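Local coordinates for probable sugar ABC transporter, sugar-binding protein (Streptococcus pneumoniae, PDB 2W7Y) that binds blood group A-trisaccharide and, as the solute-binding component of a probable sugar ABC transporter, probably delivers glycans for uptake, at residues F42-H47 against T58-Y63; D177-W182 against I297-V302; K248-N253 against E406-N411. All blocks are in the same frame, centred on the assembly; numbering follows the deposited sequence.

How the contacts relate
Contact 1 and the other two lie on opposite sides of the chain's centre, in the two lobes expected of a solute-binding protein. Contact 1 is buried and largely aromatic: strand 39-44 meets helix 54-69, and the loop after the strand reaches the glycan. The centres of contacts 1 and 2 are about 36 Å apart. Contacts 2 and 3 are only partly buried and lean more on loop carbonyls. In contact 2 a proline lies against two tryptophans, beside a backbone hydrogen bond; in contact 3 a glutamine amide bonds a carbonyl of the loop 406-411. These two adjoin, Trp182 CZ2 lying 4.0 Å from Glu249 CB, so helices 182-193 and 237-252 link them.

Contact 1 of 3, residues F42-H47 against T58-Y63; sequences FYHGYH and TMRDLY. With FUC (alpha-L-fucopyranose), chain C; GAL (beta-D-galactopyranose), chain B.
Tyr46 lies against Met59 on the helix and reaches past it to the sugar. Its CB only brushes Met59 CB, and CG and CD1 then run under the Met59 chain. Met59 CG sits squarely over the ring, 3.6 Å from the Tyr46 ring centroid, and its selenium (this is a selenomethionine) stands higher above the same face in a Met-aromatic contact. The fucose methyl carbon C6 covers the opposite face, so the ring is sandwiched between Met59 and the fucose, which should limit its rotation. Along one side Tyr46 CD2 comes 3.2 Å from Tyr63 OH, a buried hydroxyl with no polar partner in the model. At the tip, Tyr46 OH hydrogen-bonds galactose O1 at 2.6 Å, while Met59 CE touches the Tyr46 hydroxyl.

The backbone of this loop is held too. Arg60, bent at chi3 (-61°), turns its NH1 back to Tyr46 O at 2.9 Å; the oxygen lies in the guanidinium plane, although the nitrogen stands well above the carbonyl plane. NH1 also binds His48 O. Gly45 O accepts a bond from fucose O4.

Farther along the helix, Tyr63 joins Phe42 and His44 in an aromatic cluster. Phe42 points its edge at one Tyr63 face in a T-shaped pair, planes 80° apart, and Tyr63 CE2 in turn presses its edge onto the His44 imidazole face.

Strand 39-44 and helix 54-69 open a beta-alpha-beta crossover whose next strand, 76-81, lies parallel beside the first; Pro79 touches both His44 and Tyr63, and helix 335-343 packs on Met59 and Leu62.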
loop_
_atom_site.group_PDB
_atom_site.type_symbol
_atom_site.label_atom_id
_atom_site.label_comp_id
_atom_site.label_asym_id
_atom_site.label_seq_id
_atom_site.Cartn_x
_atom_site.Cartn_y
_atom_site.Cartn_z
ATOM N N PHE A 42 9.361 -19.843 -2.731
ATOM C CA PHE A 42 8.590 -18.710 -2.228
ATOM C C PHE A 42 9.334 -17.390 -2.413
ATOM O O PHE A 42 10.367 -17.161 -1.790
ATOM C CB PHE A 42 8.167 -18.933 -0.762
ATOM C CG PHE A 42 7.711 -17.680 -0.050
ATOM C CD1 PHE A 42 6.622 -16.940 -0.521
ATOM C CD2 PHE A 42 8.371 -17.239 1.091
ATOM C CE1 PHE A 42 6.201 -15.775 0.131
ATOM C CE2 PHE A 42 7.959 -16.081 1.754
ATOM C CZ PHE A 42 6.867 -15.347 1.273
ATOM N N TYR A 43 8.795 -16.528 -3.270
ATOM C CA TYR A 43 9.407 -15.232 -3.555
ATOM C C TYR A 43 8.822 -14.115 -2.688
ATOM O O TYR A 43 7.603 -13.968 -2.589
ATOM C CB TYR A 43 9.299 -14.895 -5.053
ATOM C CG TYR A 43 10.011 -15.898 -5.935
ATOM C CD1 TYR A 43 9.323 -16.980 -6.485
ATOM C CD2 TYR A 43 11.378 -15.782 -6.192
ATOM C CE1 TYR A 43 9.974 -17.916 -7.277
ATOM C CE2 TYR A 43 12.041 -16.716 -6.983
ATOM C CZ TYR A 43 11.333 -17.781 -7.523
ATOM O OH TYR A 43 11.980 -18.709 -8.313
ATOM N N HIS A 44 9.711 -13.341 -2.064
ATOM C CA HIS A 44 9.344 -12.177 -1.243
ATOM C C HIS A 44 10.350 -11.032 -1.430
ATOM O O HIS A 44 11.432 -11.241 -1.978
ATOM C CB HIS A 44 9.248 -12.571 0.232
ATOM C CG HIS A 44 10.555 -12.979 0.837
ATOM N ND1 HIS A 44 11.010 -14.281 0.823
ATOM C CD2 HIS A 44 11.508 -12.254 1.471
ATOM C CE1 HIS A 44 12.186 -14.341 1.422
ATOM N NE2 HIS A 44 12.511 -13.125 1.825
ATOM N N GLY A 45 9.993 -9.832 -0.976
ATOM C CA GLY A 45 10.864 -8.665 -1.115
ATOM C C GLY A 45 11.601 -8.231 0.145
ATOM O O GLY A 45 12.100 -7.108 0.223
ATOM N N TYR A 46 11.682 -9.118 1.130
ATOM C CA TYR A 46 12.401 -8.824 2.367
ATOM C C TYR A 46 13.857 -9.287 2.262
ATOM O O TYR A 46 14.245 -10.320 2.810
ATOM C CB TYR A 46 11.683 -9.438 3.572
ATOM C CG TYR A 46 10.277 -8.909 3.778
ATOM C CD1 TYR A 46 10.057 -7.650 4.343
ATOM C CD2 TYR A 46 9.169 -9.662 3.403
ATOM C CE1 TYR A 46 8.764 -7.158 4.526
ATOM C CE2 TYR A 46 7.871 -9.179 3.587
ATOM C CZ TYR A 46 7.676 -7.927 4.148
ATOM O OH TYR A 46 6.398 -7.436 4.328
ATOM N N HIS A 47 14.646 -8.496 1.536
ATOM C CA HIS A 47 16.047 -8.801 1.214
ATOM C C HIS A 47 17.020 -8.031 2.104
ATOM O O HIS A 47 18.214 -8.315 2.126
ATOM C CB HIS A 47 16.321 -8.437 -0.247
ATOM C CG HIS A 47 16.013 -7.009 -0.579
ATOM N ND1 HIS A 47 16.895 -5.979 -0.328
ATOM C CD2 HIS A 47 14.919 -6.439 -1.139
ATOM C CE1 HIS A 47 16.358 -4.836 -0.720
ATOM N NE2 HIS A 47 15.160 -5.087 -1.216
ATOM N N THR A 58 13.190 -10.164 10.571
ATOM C CA THR A 58 12.059 -10.728 11.306
ATOM C C THR A 58 11.191 -11.587 10.383
ATOM O O THR A 58 10.837 -12.714 10.736
ATOM C CB THR A 58 11.198 -9.623 11.953
ATOM O OG1 THR A 58 12.014 -8.815 12.812
ATOM C CG2 THR A 58 10.056 -10.223 12.764
HETATM N N MSE A 59 10.874 -11.056 9.203
HETATM C CA MSE A 59 10.074 -11.771 8.208
HETATM C C MSE A 59 10.760 -13.047 7.731
HETATM O O MSE A 59 10.124 -14.096 7.657
HETATM C CB MSE A 59 9.769 -10.875 7.005
HETATM C CG MSE A 59 8.883 -9.690 7.301
HETATM SE SE MSE A 59 7.090 -10.173 7.881
HETATM C CE MSE A 59 6.279 -8.469 7.518
ATOM N N ARG A 60 12.052 -12.943 7.408
ATOM C CA ARG A 60 12.861 -14.094 6.987
ATOM C C ARG A 60 12.958 -15.165 8.075
ATOM O O ARG A 60 13.023 -16.359 7.770
ATOM C CB ARG A 60 14.268 -13.663 6.545
ATOM C CG ARG A 60 14.308 -12.850 5.254
ATOM C CD ARG A 60 15.716 -12.763 4.654
ATOM N NE ARG A 60 16.688 -12.116 5.538
ATOM C CZ ARG A 60 16.922 -10.807 5.585
ATOM N NH1 ARG A 60 16.255 -9.971 4.802
ATOM N NH2 ARG A 60 17.831 -10.332 6.425
ATOM N N ASP A 61 12.970 -14.735 9.337
ATOM C CA ASP A 61 12.937 -15.662 10.475
ATOM C C ASP A 61 11.613 -16.418 10.532
ATOM O O ASP A 61 11.593 -17.615 10.814
ATOM C CB ASP A 61 13.194 -14.932 11.799
ATOM C CG ASP A 61 14.655 -14.544 11.986
ATOM O OD1 ASP A 61 15.523 -15.099 11.281
ATOM O OD2 ASP A 61 14.934 -13.682 12.846
ATOM N N LEU A 62 10.521 -15.708 10.259
ATOM C CA LEU A 62 9.185 -16.296 10.149
ATOM C C LEU A 62 9.101 -17.367 9.061
ATOM O O LEU A 62 8.461 -18.397 9.254
ATOM C CB LEU A 62 8.143 -15.199 9.874
ATOM C CG LEU A 62 7.198 -14.669 10.965
ATOM C CD1 LEU A 62 7.850 -14.559 12.335
ATOM C CD2 LEU A 62 6.599 -13.326 10.537
ATOM N N TYR A 63 9.757 -17.121 7.928
ATOM C CA TYR A 63 9.677 -18.012 6.765
ATOM C C TYR A 63 10.426 -19.333 6.948
ATOM O O TYR A 63 9.858 -20.400 6.740
ATOM C CB TYR A 63 10.190 -17.327 5.492
ATOM C CG TYR A 63 9.516 -16.025 5.102
ATOM C CD1 TYR A 63 8.150 -15.816 5.315
ATOM C CD2 TYR A 63 10.247 -15.011 4.477
ATOM C CE1 TYR A 63 7.539 -14.621 4.942
ATOM C CE2 TYR A 63 9.643 -13.814 4.098
ATOM C CZ TYR A 63 8.291 -13.630 4.334
ATOM O OH TYR A 63 7.700 -12.450 3.955
HETATM C C1 FUC C . 7.457 -3.247 0.284
HETATM C C2 FUC C . 8.862 -2.669 0.094
HETATM C C3 FUC C . 9.836 -3.363 1.048
HETATM C C4 FUC C . 9.823 -4.872 0.798
HETATM C C5 FUC C . 8.387 -5.393 0.917
HETATM C C6 FUC C . 8.266 -6.871 0.563
HETATM O O2 FUC C . 8.841 -1.287 0.350
HETATM O O3 FUC C . 11.139 -2.833 0.929
HETATM O O4 FUC C . 10.346 -5.162 -0.485
HETATM O O5 FUC C . 7.483 -4.657 0.105
HETATM C C1 GAL B . 5.553 -3.856 3.180
HETATM C C2 GAL B . 5.583 -3.220 1.789
HETATM C C3 GAL B . 4.601 -2.048 1.707
HETATM C C4 GAL B . 3.219 -2.418 2.258
HETATM C C5 GAL B . 3.386 -3.014 3.663
HETATM C C6 GAL B . 2.070 -3.419 4.333
HETATM O O1 GAL B . 6.248 -5.082 3.135
HETATM O O2 GAL B . 6.901 -2.777 1.539
HETATM O O3 GAL B . 4.510 -1.590 0.378
HETATM O O4 GAL B . 2.602 -3.327 1.376
HETATM O O5 GAL B . 4.236 -4.143 3.599
HETATM O O6 GAL B . 2.261 -3.456 5.735
#

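Contact 2 of 3, residues D177-W182 against I297-V302; sequences DQWNTW and IYPAGV
Two indoles, Trp179 and Trp182, meet the Pro299 ring from two sides, both at an oblique slant rather than squarely on a face. Trp179 lies alongside the proline and points the same way, its CE3 4.1 Å from Pro299 CD; Trp182 brings its own CE3 to 4.3 Å from Pro299 CG. Phe185 meets both indoles, edge-to-face with Trp179, and also touches the proline. The third flat group, the Tyr298 ring, has Val302 O at its edge, in plane.

Between the loops the backbone does the polar work. Ala300 N donates to Trp179 O at 3.0 Å, with an N-H...O angle of 155°. Pro299 CA adds a CA-H...O contact to the same oxygen at 3.4 Å. A water accepts from Gly301 N at 2.8 Å and probably donates to Trp179 O, which lies within hydrogen-bonding distance, bridging the two loops. Next to these, Ala300 CB rests 3.6 Å from Asn180 O, and Pro299 CB touches Thr181 O.

Thr181 is the N-cap of helix 182-193, and Asp184 binds back to its backbone N, consistent with a capping box. On the other side, Tyr298 and Val302 exchange backbone hydrogen bonds, and Gly301, whose positive phi suits glycine, completes a G1 beta bulge facing Tyr298: a tight turn leading into strand 302-306, docked on the loop that leads into helix 182-193.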
loop_
_atom_site.group_PDB
_atom_site.type_symbol
_atom_site.label_atom_id
_atom_site.label_comp_id
_atom_site.label_asym_id
_atom_site.label_seq_id
_atom_site.Cartn_x
_atom_site.Cartn_y
_atom_site.Cartn_z
ATOM N N ASP A 177 -5.332 17.254 10.802
ATOM C CA ASP A 177 -6.639 17.199 11.468
ATOM C C ASP A 177 -7.480 18.462 11.229
ATOM O O ASP A 177 -8.685 18.471 11.499
ATOM C CB ASP A 177 -6.473 16.940 12.971
ATOM C CG ASP A 177 -5.635 18.008 13.659
ATOM O OD1 ASP A 177 -6.129 18.640 14.618
ATOM O OD2 ASP A 177 -4.481 18.223 13.233
ATOM N N GLN A 178 -6.843 19.518 10.721
ATOM C CA GLN A 178 -7.534 20.775 10.418
ATOM C C GLN A 178 -7.874 20.907 8.932
ATOM O O GLN A 178 -8.517 21.877 8.528
ATOM C CB GLN A 178 -6.704 21.990 10.871
ATOM C CG GLN A 178 -6.337 22.013 12.356
ATOM C CD GLN A 178 -5.415 23.169 12.718
ATOM O OE1 GLN A 178 -4.193 23.004 12.810
ATOM N NE2 GLN A 178 -5.997 24.351 12.913
ATOM N N TRP A 179 -7.435 19.946 8.122
ATOM C CA TRP A 179 -7.696 19.972 6.679
ATOM C C TRP A 179 -9.092 19.460 6.349
ATOM O O TRP A 179 -9.280 18.272 6.075
ATOM C CB TRP A 179 -6.662 19.153 5.896
ATOM C CG TRP A 179 -5.235 19.593 6.037
ATOM C CD1 TRP A 179 -4.780 20.810 6.456
ATOM C CD2 TRP A 179 -4.073 18.818 5.717
ATOM N NE1 TRP A 179 -3.407 20.834 6.435
ATOM C CE2 TRP A 179 -2.945 19.626 5.986
ATOM C CE3 TRP A 179 -3.875 17.514 5.234
ATOM C CZ2 TRP A 179 -1.638 19.176 5.791
ATOM C CZ3 TRP A 179 -2.572 17.065 5.039
ATOM C CH2 TRP A 179 -1.470 17.896 5.320
ATOM N N ASN A 180 -10.066 20.366 6.368
ATOM C CA ASN A 180 -11.452 20.022 6.058
ATOM C C ASN A 180 -11.725 19.981 4.563
ATOM O O ASN A 180 -12.635 19.286 4.114
ATOM C CB ASN A 180 -12.408 20.990 6.751
ATOM C CG ASN A 180 -12.392 20.833 8.258
ATOM O OD1 ASN A 180 -12.316 19.718 8.777
ATOM N ND2 ASN A 180 -12.462 21.952 8.971
ATOM N N THR A 181 -10.929 20.734 3.807
ATOM C CA THR A 181 -11.022 20.778 2.349
ATOM C C THR A 181 -9.644 20.609 1.700
ATOM O O THR A 181 -8.613 20.703 2.370
ATOM C CB THR A 181 -11.648 22.110 1.844
ATOM O OG1 THR A 181 -10.913 23.220 2.374
ATOM C CG2 THR A 181 -13.118 22.228 2.249
ATOM N N TRP A 182 -9.644 20.365 0.390
ATOM C CA TRP A 182 -8.421 20.298 -0.408
ATOM C C TRP A 182 -7.640 21.613 -0.356
ATOM O O TRP A 182 -6.410 21.607 -0.272
ATOM C CB TRP A 182 -8.757 19.942 -1.860
ATOM C CG TRP A 182 -7.555 19.874 -2.758
ATOM C CD1 TRP A 182 -7.145 20.823 -3.649
ATOM C CD2 TRP A 182 -6.604 18.805 -2.841
ATOM N NE1 TRP A 182 -5.999 20.409 -4.288
ATOM C CE2 TRP A 182 -5.643 19.176 -3.809
ATOM C CE3 TRP A 182 -6.466 17.571 -2.188
ATOM C CZ2 TRP A 182 -4.562 18.353 -4.145
ATOM C CZ3 TRP A 182 -5.388 16.753 -2.525
ATOM C CH2 TRP A 182 -4.452 17.151 -3.495
ATOM N N ILE A 297 -4.382 11.889 8.499
ATOM C CA ILE A 297 -5.023 11.376 7.285
ATOM C C ILE A 297 -5.254 12.509 6.283
ATOM O O ILE A 297 -4.838 13.646 6.518
ATOM C CB ILE A 297 -6.330 10.564 7.573
ATOM C CG1 ILE A 297 -7.343 11.396 8.374
ATOM C CG2 ILE A 297 -6.002 9.244 8.280
ATOM C CD1 ILE A 297 -8.730 10.797 8.439
ATOM N N TYR A 298 -5.922 12.188 5.181
ATOM C CA TYR A 298 -6.065 13.090 4.042
ATOM C C TYR A 298 -7.259 14.039 4.193
ATOM O O TYR A 298 -8.167 13.753 4.978
ATOM C CB TYR A 298 -6.153 12.264 2.751
ATOM C CG TYR A 298 -4.925 11.409 2.518
ATOM C CD1 TYR A 298 -3.883 11.857 1.708
ATOM C CD2 TYR A 298 -4.793 10.162 3.132
ATOM C CE1 TYR A 298 -2.748 11.076 1.501
ATOM C CE2 TYR A 298 -3.669 9.378 2.936
ATOM C CZ TYR A 298 -2.649 9.839 2.123
ATOM O OH TYR A 298 -1.529 9.061 1.936
ATOM N N PRO A 299 -7.248 15.183 3.462
ATOM C CA PRO A 299 -8.307 16.205 3.538
ATOM C C PRO A 299 -9.726 15.647 3.462
ATOM O O PRO A 299 -9.974 14.654 2.766
ATOM C CB PRO A 299 -8.027 17.086 2.322
ATOM C CG PRO A 299 -6.575 16.976 2.114
ATOM C CD PRO A 299 -6.184 15.586 2.520
ATOM N N ALA A 300 -10.636 16.306 4.181
ATOM C CA ALA A 300 -12.035 15.881 4.328
ATOM C C ALA A 300 -12.195 14.543 5.067
ATOM O O ALA A 300 -13.196 13.845 4.896
ATOM C CB ALA A 300 -12.759 15.867 2.966
ATOM N N GLY A 301 -11.209 14.208 5.902
ATOM C CA GLY A 301 -11.250 13.009 6.738
ATOM C C GLY A 301 -11.237 11.690 5.985
ATOM O O GLY A 301 -11.889 10.732 6.398
ATOM N N VAL A 302 -10.481 11.638 4.889
ATOM C CA VAL A 302 -10.378 10.430 4.070
ATOM C C VAL A 302 -9.072 9.687 4.357
ATOM O O VAL A 302 -8.027 10.305 4.564
ATOM C CB VAL A 302 -10.515 10.744 2.552
ATOM C CG1 VAL A 302 -10.462 9.472 1.711
ATOM C CG2 VAL A 302 -11.813 11.494 2.273
HETATM O O HOH W 1 -9.411 15.743 7.433
#

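Contact 3 of 3, residues K248-N253 against E406-N411; sequences KEIQAN and ESAAEN
Gln251 spends most of its length on the 406-411 loop. With CG anti to the backbone N (chi1 -158°) and the chain extended beyond it, the side chain runs out from the helix across the carbonyl of Ser407: CG passes 3.6 Å from Ser407 O. At the tip, NE2 donates to Ala409 O at 3.0 Å. The bond is somewhat bent, 147° at the hydrogen, and the oxygen lies a little off the plane of the Gln251 amide. NE2 also donates to Val412 O, further along the same loop, so one amide nitrogen ties together two carbonyls of the chain.

The loop begins with a turn: Glu406 to Ala409 form a type I beta turn, closed by a weak bond from Ala409 N to Glu406 O, where helix 394-406 ends and the chain heads for helix 414-427. Val412 O lies beyond this turn, and Val414 of the next helix packs against Gln251 as well.

The apolar half belongs to Ile250 and Ala408. Ile250 CG2 meets Ala408 CB at 3.6 Å, methyl to methyl, and also touches Ser407 OG at 3.7 Å; that hydroxyl is bonded to Leu404 O, three residues back, in helix 394-406. The rest of Ile250 leads away from the loop, toward Phe201 and Ala203. Ala408 CB additionally lies 4.0 Å from Ile250 O and touches Ala258 on another loop.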
loop_
_atom_site.group_PDB
_atom_site.type_symbol
_atom_site.label_atom_id
_atom_site.label_comp_id
_atom_site.label_asym_id
_atom_site.label_seq_id
_atom_site.Cartn_x
_atom_site.Cartn_y
_atom_site.Cartn_z
ATOM N N LYS A 248 -1.835 20.130 -10.275
ATOM C CA LYS A 248 -1.554 21.527 -9.938
ATOM C C LYS A 248 -0.706 21.629 -8.673
ATOM O O LYS A 248 0.209 22.457 -8.593
ATOM C CB LYS A 248 -2.857 22.309 -9.749
ATOM C CG LYS A 248 -3.518 22.765 -11.040
ATOM C CD LYS A 248 -4.932 23.269 -10.789
ATOM C CE LYS A 248 -4.950 24.541 -9.945
ATOM N NZ LYS A 248 -6.335 24.918 -9.530
ATOM N N GLU A 249 -1.021 20.785 -7.693
ATOM C CA GLU A 249 -0.290 20.743 -6.430
ATOM C C GLU A 249 1.100 20.124 -6.591
ATOM O O GLU A 249 2.063 20.579 -5.975
ATOM C CB GLU A 249 -1.104 20.009 -5.357
ATOM C CG GLU A 249 -0.517 20.069 -3.946
ATOM C CD GLU A 249 -0.165 21.478 -3.481
ATOM O OE1 GLU A 249 0.750 21.599 -2.647
ATOM O OE2 GLU A 249 -0.787 22.461 -3.938
ATOM N N ILE A 250 1.192 19.097 -7.430
ATOM C CA ILE A 250 2.465 18.452 -7.756
ATOM C C ILE A 250 3.400 19.404 -8.525
ATOM O O ILE A 250 4.623 19.382 -8.328
ATOM C CB ILE A 250 2.226 17.127 -8.539
ATOM C CG1 ILE A 250 2.127 15.919 -7.595
ATOM C CG2 ILE A 250 3.352 16.850 -9.517
ATOM C CD1 ILE A 250 1.161 16.047 -6.419
ATOM N N GLN A 251 2.820 20.243 -9.384
ATOM C CA GLN A 251 3.586 21.233 -10.140
ATOM C C GLN A 251 4.076 22.358 -9.223
ATOM O O GLN A 251 5.220 22.802 -9.331
ATOM C CB GLN A 251 2.751 21.791 -11.295
ATOM C CG GLN A 251 3.575 22.397 -12.425
ATOM C CD GLN A 251 2.734 22.746 -13.634
ATOM O OE1 GLN A 251 1.833 23.578 -13.556
ATOM N NE2 GLN A 251 3.026 22.113 -14.762
ATOM N N ALA A 252 3.207 22.790 -8.311
ATOM C CA ALA A 252 3.547 23.779 -7.290
ATOM C C ALA A 252 4.582 23.236 -6.304
ATOM O O ALA A 252 5.366 23.997 -5.735
ATOM C CB ALA A 252 2.292 24.224 -6.546
ATOM N N ASN A 253 4.574 21.918 -6.116
ATOM C CA ASN A 253 5.517 21.230 -5.235
ATOM C C ASN A 253 6.958 21.253 -5.762
ATOM O O ASN A 253 7.908 21.080 -4.994
ATOM C CB ASN A 253 5.051 19.787 -4.995
ATOM C CG ASN A 253 5.805 19.099 -3.871
ATOM O OD1 ASN A 253 5.801 19.556 -2.729
ATOM N ND2 ASN A 253 6.450 17.985 -4.191
ATOM N N GLU A 406 5.110 13.121 -14.428
ATOM C CA GLU A 406 5.354 13.966 -15.595
ATOM C C GLU A 406 4.801 15.386 -15.448
ATOM O O GLU A 406 5.364 16.335 -16.004
ATOM C CB GLU A 406 4.771 13.308 -16.848
ATOM C CG GLU A 406 5.561 12.099 -17.347
ATOM C CD GLU A 406 4.725 11.128 -18.181
ATOM O OE1 GLU A 406 3.594 11.479 -18.586
ATOM O OE2 GLU A 406 5.206 10.004 -18.433
ATOM N N SER A 407 3.707 15.526 -14.702
ATOM C CA SER A 407 3.032 16.819 -14.523
ATOM C C SER A 407 3.795 17.805 -13.626
ATOM O O SER A 407 3.464 18.991 -13.584
ATOM C CB SER A 407 1.600 16.613 -14.008
ATOM O OG SER A 407 1.577 16.226 -12.645
ATOM N N ALA A 408 4.810 17.308 -12.919
ATOM C CA ALA A 408 5.659 18.137 -12.064
ATOM C C ALA A 408 6.543 19.075 -12.870
ATOM O O ALA A 408 6.964 20.119 -12.362
ATOM C CB ALA A 408 6.509 17.272 -11.161
ATOM N N ALA A 409 6.832 18.690 -14.115
ATOM C CA ALA A 409 7.612 19.525 -15.034
ATOM C C ALA A 409 6.971 20.904 -15.182
ATOM O O ALA A 409 5.754 21.021 -15.365
ATOM C CB ALA A 409 7.765 18.843 -16.387
ATOM N N GLU A 410 7.808 21.934 -15.086
ATOM C CA GLU A 410 7.359 23.326 -15.000
ATOM C C GLU A 410 6.721 23.842 -16.300
ATOM O O GLU A 410 6.012 24.848 -16.290
ATOM C CB GLU A 410 8.541 24.214 -14.587
ATOM C CG GLU A 410 8.199 25.351 -13.628
ATOM C CD GLU A 410 9.435 26.127 -13.161
ATOM O OE1 GLU A 410 10.553 25.849 -13.658
ATOM O OE2 GLU A 410 9.290 27.023 -12.295
ATOM N N ASN A 411 6.969 23.132 -17.400
ATOM C CA ASN A 411 6.521 23.528 -18.739
ATOM C C ASN A 411 5.277 22.778 -19.230
ATOM O O ASN A 411 4.869 22.918 -20.385
ATOM C CB ASN A 411 7.670 23.350 -19.738
ATOM C CG ASN A 411 8.226 21.939 -19.737
ATOM O OD1 ASN A 411 7.647 21.028 -20.333
ATOM N ND2 ASN A 411 9.353 21.747 -19.061
#